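Local coordinates for glycerophosphoryl diester phosphodiesterase (Parabacteroides distasonis, PDB 3MZ2), which probably hydrolyses glycerophosphodiesters to glycerol 3-phosphate and an alcohol, at residues A[136-141]-A[161-166]; A[35-40]-A[264-269]. One frame throughout, in Å; residues are numbered along the deposited sequence. Where two conformers were deposited one is given.

How the interactions relate
Parallel strand pairing near the mouth of one TIM barrel can serve different ends, as these two contacts illustrate. Interaction 1 joins neighbours in sequence, strands 135-137 and 160-164 of one beta-alpha-beta unit; interaction 2 pairs the distant strands 33-36 and 262-265, closing the barrel. Both are largely buried. In interaction 1 the strand core is apolar and its outer end turns to waters and one aspartate carboxylate, with an exposed histidine at the edge. In interaction 2 polar side chains dominate, and His37 and Arg38 grip a sulfate. Their centres lie about 16 Å apart, yet they touch where Ile136 CD1 packs on Ser35 OG, 4.0 Å away.

Interaction 1: A[136-141]-A[161-166]; sequences ILDKKD and MITVHD
Ile136 and Leu137 pair in parallel with Met161 and Ile162 in the beta-alpha-beta unit formed by strand 135-137, helix 144-153 and strand 160-164, one step in the wall of the TIM barrel. Leu137 N donates to Met161 O at 2.9 Å in a nearly straight bond (171°), and Thr163 N returns one to Leu137 O at 3.0 Å. On one face of the sheet Ile136 and the selenomethionine Met161 lie side by side, CG1 against SE at 4.2 Å. The CG2 branch of Ile136, anti to its own backbone N, instead runs up against Thr163 OG1 (3.3 Å), the two side chains crossing at about a right angle. Thr163 holds its hydroxyl beside its own backbone N (chi1 -59°), which brings OG1 as well as N to Leu137 O, though the hydroxyl contact is weak.

Toward the ends of the strands, water takes over from direct pairing. Water 1 lies between Leu137 O and Thr163 O. Water 2 donates to Asp138 OD1 at 2.6 Å and meets His165 NE2 at 2.9 Å in the plane of the ring, bridging two side chains too far apart to bond directly. A weak bond from Lys139 N also reaches Asp138 OD1, helping to fix the turn of the carboxylate. Its other oxygen, OD2, forms a weak salt bridge with Lys140 NZ at 3.1 Å, tentative because that side chain was modelled in two conformers; the lysine also pairs with Asp67.

On the opposite face Leu137 and Ile162 both pack against Ile151 of helix 144-153. Within the sheet, strand 63-70 flanks 135-137 and strand 182-185 flanks 160-164, while the His165 ring meets Phe185 edge-to-face.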
# COMPACT_ATOMS: atom_id res chain seq x y z
N ILE A 136 -6.70 -3.17 -15.35
CA ILE A 136 -7.13 -2.62 -14.08
C ILE A 136 -5.89 -2.44 -13.22
O ILE A 136 -5.20 -3.42 -12.88
CB ILE A 136 -8.17 -3.50 -13.38
CG1 ILE A 136 -9.33 -3.79 -14.34
CG2 ILE A 136 -8.64 -2.76 -12.06
CD1 ILE A 136 -10.43 -4.80 -13.79
N LEU A 137 -5.54 -1.19 -12.93
CA LEU A 137 -4.28 -0.86 -12.28
C LEU A 137 -4.40 -0.89 -10.76
O LEU A 137 -5.11 -0.07 -10.13
CB LEU A 137 -3.75 0.52 -12.69
CG LEU A 137 -3.62 0.77 -14.20
CD1 LEU A 137 -2.92 2.14 -14.46
CD2 LEU A 137 -2.92 -0.36 -14.95
N ASP A 138 -3.63 -1.77 -10.14
CA ASP A 138 -3.49 -1.74 -8.69
C ASP A 138 -2.44 -0.64 -8.36
O ASP A 138 -1.89 0.01 -9.26
CB ASP A 138 -3.08 -3.13 -8.18
CG ASP A 138 -3.33 -3.32 -6.69
OD1 ASP A 138 -3.97 -2.46 -6.05
OD2 ASP A 138 -2.88 -4.37 -6.17
N LYS A 139 -2.22 -0.36 -7.10
CA LYS A 139 -1.32 0.69 -6.64
C LYS A 139 -0.15 0.02 -5.95
O LYS A 139 -0.40 -0.73 -4.99
CB LYS A 139 -2.10 1.58 -5.64
CG LYS A 139 -1.26 2.50 -4.72
CD LYS A 139 -2.17 3.46 -3.94
CE LYS A 139 -1.44 4.68 -3.40
NZ LYS A 139 -2.40 5.81 -3.19
N LYS A 140 1.07 0.31 -6.41
CA LYS A 140 2.29 -0.01 -5.68
C LYS A 140 2.98 1.32 -5.36
O LYS A 140 2.56 2.04 -4.46
CB LYS A 140 3.19 -0.96 -6.48
CG LYS A 140 2.51 -2.28 -6.91
CD LYS A 140 2.42 -3.28 -5.78
CE LYS A 140 1.52 -4.43 -6.16
NZ LYS A 140 0.15 -3.95 -6.44
N ASP A 141 4.02 1.70 -6.12
CA ASP A 141 4.75 2.93 -5.83
C ASP A 141 4.64 4.03 -6.91
O ASP A 141 5.40 5.01 -6.84
CB ASP A 141 6.24 2.61 -5.51
CG ASP A 141 7.00 2.01 -6.66
OD1 ASP A 141 6.42 1.79 -7.73
OD2 ASP A 141 8.22 1.76 -6.49
N MSE A 161 -8.56 1.00 -16.27
CA MSE A 161 -9.34 1.37 -15.07
C MSE A 161 -8.39 1.53 -13.90
O MSE A 161 -7.27 0.98 -13.93
CB MSE A 161 -10.39 0.30 -14.71
CG MSE A 161 -11.46 0.21 -15.73
SE MSE A 161 -12.53 -1.42 -15.57
CE MSE A 161 -13.26 -1.21 -13.76
N ILE A 162 -8.86 2.21 -12.87
CA ILE A 162 -8.03 2.48 -11.67
C ILE A 162 -8.67 1.84 -10.45
O ILE A 162 -9.84 2.03 -10.20
CB ILE A 162 -7.89 4.00 -11.44
CG1 ILE A 162 -7.31 4.68 -12.70
CG2 ILE A 162 -6.97 4.28 -10.21
CD1 ILE A 162 -7.55 6.22 -12.76
N THR A 163 -7.89 1.07 -9.69
CA THR A 163 -8.36 0.49 -8.45
C THR A 163 -8.24 1.55 -7.38
O THR A 163 -7.19 2.18 -7.23
CB THR A 163 -7.53 -0.75 -8.03
OG1 THR A 163 -7.62 -1.72 -9.06
CG2 THR A 163 -8.12 -1.34 -6.71
N VAL A 164 -9.34 1.73 -6.64
CA VAL A 164 -9.40 2.71 -5.54
C VAL A 164 -9.96 2.01 -4.32
O VAL A 164 -10.86 1.14 -4.44
CB VAL A 164 -10.28 3.94 -5.90
CG1 VAL A 164 -9.58 4.78 -7.03
CG2 VAL A 164 -11.71 3.56 -6.28
N HIS A 165 -9.37 2.35 -3.17
CA HIS A 165 -9.73 1.68 -1.93
C HIS A 165 -10.82 2.40 -1.13
O HIS A 165 -11.40 1.82 -0.21
CB HIS A 165 -8.49 1.45 -1.07
CG HIS A 165 -7.48 0.54 -1.68
ND1 HIS A 165 -6.13 0.71 -1.49
CD2 HIS A 165 -7.62 -0.51 -2.52
CE1 HIS A 165 -5.48 -0.23 -2.16
NE2 HIS A 165 -6.37 -0.99 -2.79
N ASP A 166 -11.11 3.64 -1.45
CA ASP A 166 -12.13 4.41 -0.73
C ASP A 166 -12.58 5.58 -1.57
O ASP A 166 -12.05 5.84 -2.67
CB ASP A 166 -11.63 4.86 0.67
CG ASP A 166 -10.62 6.00 0.62
OD1 ASP A 166 -10.07 6.26 -0.47
OD2 ASP A 166 -10.37 6.62 1.68
O HOH W 1 -4.65 2.17 -8.30
O HOH W 2 -5.52 -3.36 -4.22
O HOH W 3 -5.25 0.53 -5.56

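Interaction 2: A[35-40]-A[264-269]; sequences SGHRGG and ESDRPI. With SO4 (sulfate ion), chain C; SO4 (sulfate ion), chain G; SO4 (sulfate ion), chain F.
His37 links Asp266 to a bound sulfate. Its ND1 donates to Asp266 OD1 at 2.6 Å; the oxygen lies almost in the ring plane, while ND1 meets it on the syn side, tilted 31° out of the carboxylate plane. Swung beside its own carbonyl carbon (chi1 -174°), the ring turns NE2 to O2 of the chain C sulfate, 3.0 Å away and nearly straight (169°). Arg38 grips the same ion through NE to O1 and NH2 to O3, both at 2.9 Å, a setting consistent with a phosphate-binding pocket, and its CG covers one face of the His37 ring, offset toward the rim. Glu264 OE1 approaches His37 CD2 obliquely at 3.3 Å and bonds Ser234. With the His37 imidazole gone, as in an alanine here, Asp266 OD1 would probably lose its donor and the sulfate one of its bonds.

Behind this shell, His37 N bonds Ser265 O at 2.8 Å and Ser265 N bonds Ser35 O at 3.0 Å. Gly40 CA lies 3.7 Å from Pro268 CD, where a side chain would clash with the proline.

Strand 33-36 lies between 262-265 and 63-70, and Pro268, opening helix 268-275, packs on Thr56 of helix 50-59.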
# COMPACT_ATOMS: atom_id res chain seq x y z
N SER A 35 -11.82 -11.86 -14.43
CA SER A 35 -10.65 -10.96 -14.41
C SER A 35 -9.44 -11.74 -13.93
O SER A 35 -9.53 -12.48 -12.95
CB SER A 35 -10.95 -9.74 -13.53
OG SER A 35 -9.99 -8.73 -13.68
N GLY A 36 -8.33 -11.61 -14.65
CA GLY A 36 -7.10 -12.28 -14.31
C GLY A 36 -6.37 -11.51 -13.26
O GLY A 36 -5.86 -10.41 -13.52
N HIS A 37 -6.32 -12.05 -12.05
CA HIS A 37 -5.52 -11.49 -10.95
C HIS A 37 -4.03 -11.51 -11.27
O HIS A 37 -3.43 -12.57 -11.57
CB HIS A 37 -5.77 -12.30 -9.69
CG HIS A 37 -5.13 -11.75 -8.45
ND1 HIS A 37 -4.09 -12.38 -7.80
CD2 HIS A 37 -5.41 -10.64 -7.71
CE1 HIS A 37 -3.75 -11.70 -6.72
NE2 HIS A 37 -4.55 -10.65 -6.64
N ARG A 38 -3.44 -10.31 -11.18
CA ARG A 38 -2.02 -10.08 -11.49
C ARG A 38 -1.75 -10.63 -12.87
O ARG A 38 -0.66 -11.12 -13.11
CB ARG A 38 -1.07 -10.71 -10.46
CG ARG A 38 -1.23 -10.29 -9.02
CD ARG A 38 -0.19 -10.97 -8.12
NE ARG A 38 -0.46 -10.93 -6.68
CZ ARG A 38 0.01 -11.80 -5.79
NH1 ARG A 38 0.82 -12.78 -6.17
NH2 ARG A 38 -0.30 -11.68 -4.50
N GLY A 39 -2.76 -10.61 -13.74
CA GLY A 39 -2.74 -11.17 -15.05
C GLY A 39 -3.17 -12.60 -15.28
O GLY A 39 -3.29 -13.02 -16.41
N GLY A 40 -3.46 -13.35 -14.22
CA GLY A 40 -3.57 -14.82 -14.30
C GLY A 40 -2.18 -15.44 -14.32
O GLY A 40 -1.18 -14.77 -14.62
N GLU A 264 -12.53 -12.52 -9.98
CA GLU A 264 -11.09 -12.27 -10.16
C GLU A 264 -10.29 -13.43 -9.58
O GLU A 264 -10.47 -13.79 -8.42
CB GLU A 264 -10.65 -10.98 -9.48
CG GLU A 264 -9.16 -10.68 -9.65
CD GLU A 264 -8.69 -9.60 -8.70
OE1 GLU A 264 -8.64 -9.83 -7.47
OE2 GLU A 264 -8.39 -8.53 -9.18
N SER A 265 -9.39 -13.98 -10.39
CA SER A 265 -8.73 -15.23 -10.07
C SER A 265 -7.33 -15.31 -10.61
O SER A 265 -7.05 -14.76 -11.72
CB SER A 265 -9.59 -16.40 -10.60
OG SER A 265 -9.02 -17.67 -10.41
N ASP A 266 -6.45 -16.02 -9.89
CA ASP A 266 -5.13 -16.36 -10.41
C ASP A 266 -5.26 -17.47 -11.47
O ASP A 266 -4.31 -17.73 -12.16
CB ASP A 266 -4.18 -16.84 -9.30
CG ASP A 266 -3.68 -15.72 -8.41
OD1 ASP A 266 -3.52 -14.61 -8.92
OD2 ASP A 266 -3.46 -15.97 -7.20
N ARG A 267 -6.44 -18.10 -11.55
CA ARG A 267 -6.71 -19.22 -12.42
C ARG A 267 -7.87 -18.95 -13.38
O ARG A 267 -8.81 -19.72 -13.42
CB ARG A 267 -7.03 -20.46 -11.59
CG ARG A 267 -5.98 -20.85 -10.55
CD ARG A 267 -6.49 -22.04 -9.74
NE ARG A 267 -5.56 -22.44 -8.68
CZ ARG A 267 -4.52 -23.25 -8.84
NH1 ARG A 267 -4.25 -23.79 -10.02
NH2 ARG A 267 -3.75 -23.56 -7.79
N PRO A 268 -7.80 -17.85 -14.14
CA PRO A 268 -8.96 -17.46 -14.98
C PRO A 268 -9.44 -18.50 -16.00
O PRO A 268 -10.62 -18.53 -16.36
CB PRO A 268 -8.45 -16.20 -15.68
CG PRO A 268 -6.94 -16.34 -15.68
CD PRO A 268 -6.63 -16.96 -14.37
N ILE A 269 -8.52 -19.32 -16.51
CA ILE A 269 -8.85 -20.38 -17.47
C ILE A 269 -9.65 -21.45 -16.76
O ILE A 269 -10.65 -21.95 -17.27
CB ILE A 269 -7.63 -20.95 -18.20
CG1 ILE A 269 -6.88 -19.84 -18.95
CG2 ILE A 269 -8.10 -22.10 -19.21
CD1 ILE A 269 -5.51 -20.25 -19.39
S SO4 C . -2.76 -8.76 -4.45
O1 SO4 C . -2.14 -8.74 -5.78
O2 SO4 C . -4.19 -8.51 -4.62
O3 SO4 C . -2.59 -10.06 -3.77
O4 SO4 C . -2.04 -7.77 -3.61
S SO4 G . 0.84 -15.64 -3.88
O1 SO4 G . 1.62 -16.85 -4.21
O2 SO4 G . 0.08 -15.23 -5.05
O3 SO4 G . -0.07 -15.96 -2.77
O4 SO4 G . 1.68 -14.50 -3.51
S SO4 F . -1.86 -22.32 -4.77
O1 SO4 F . -1.02 -23.23 -5.55
O2 SO4 F . -3.26 -22.42 -5.21
O3 SO4 F . -1.78 -22.67 -3.35
O4 SO4 F . -1.37 -20.95 -4.94
O HOH W 4 -9.75 -7.28 -11.28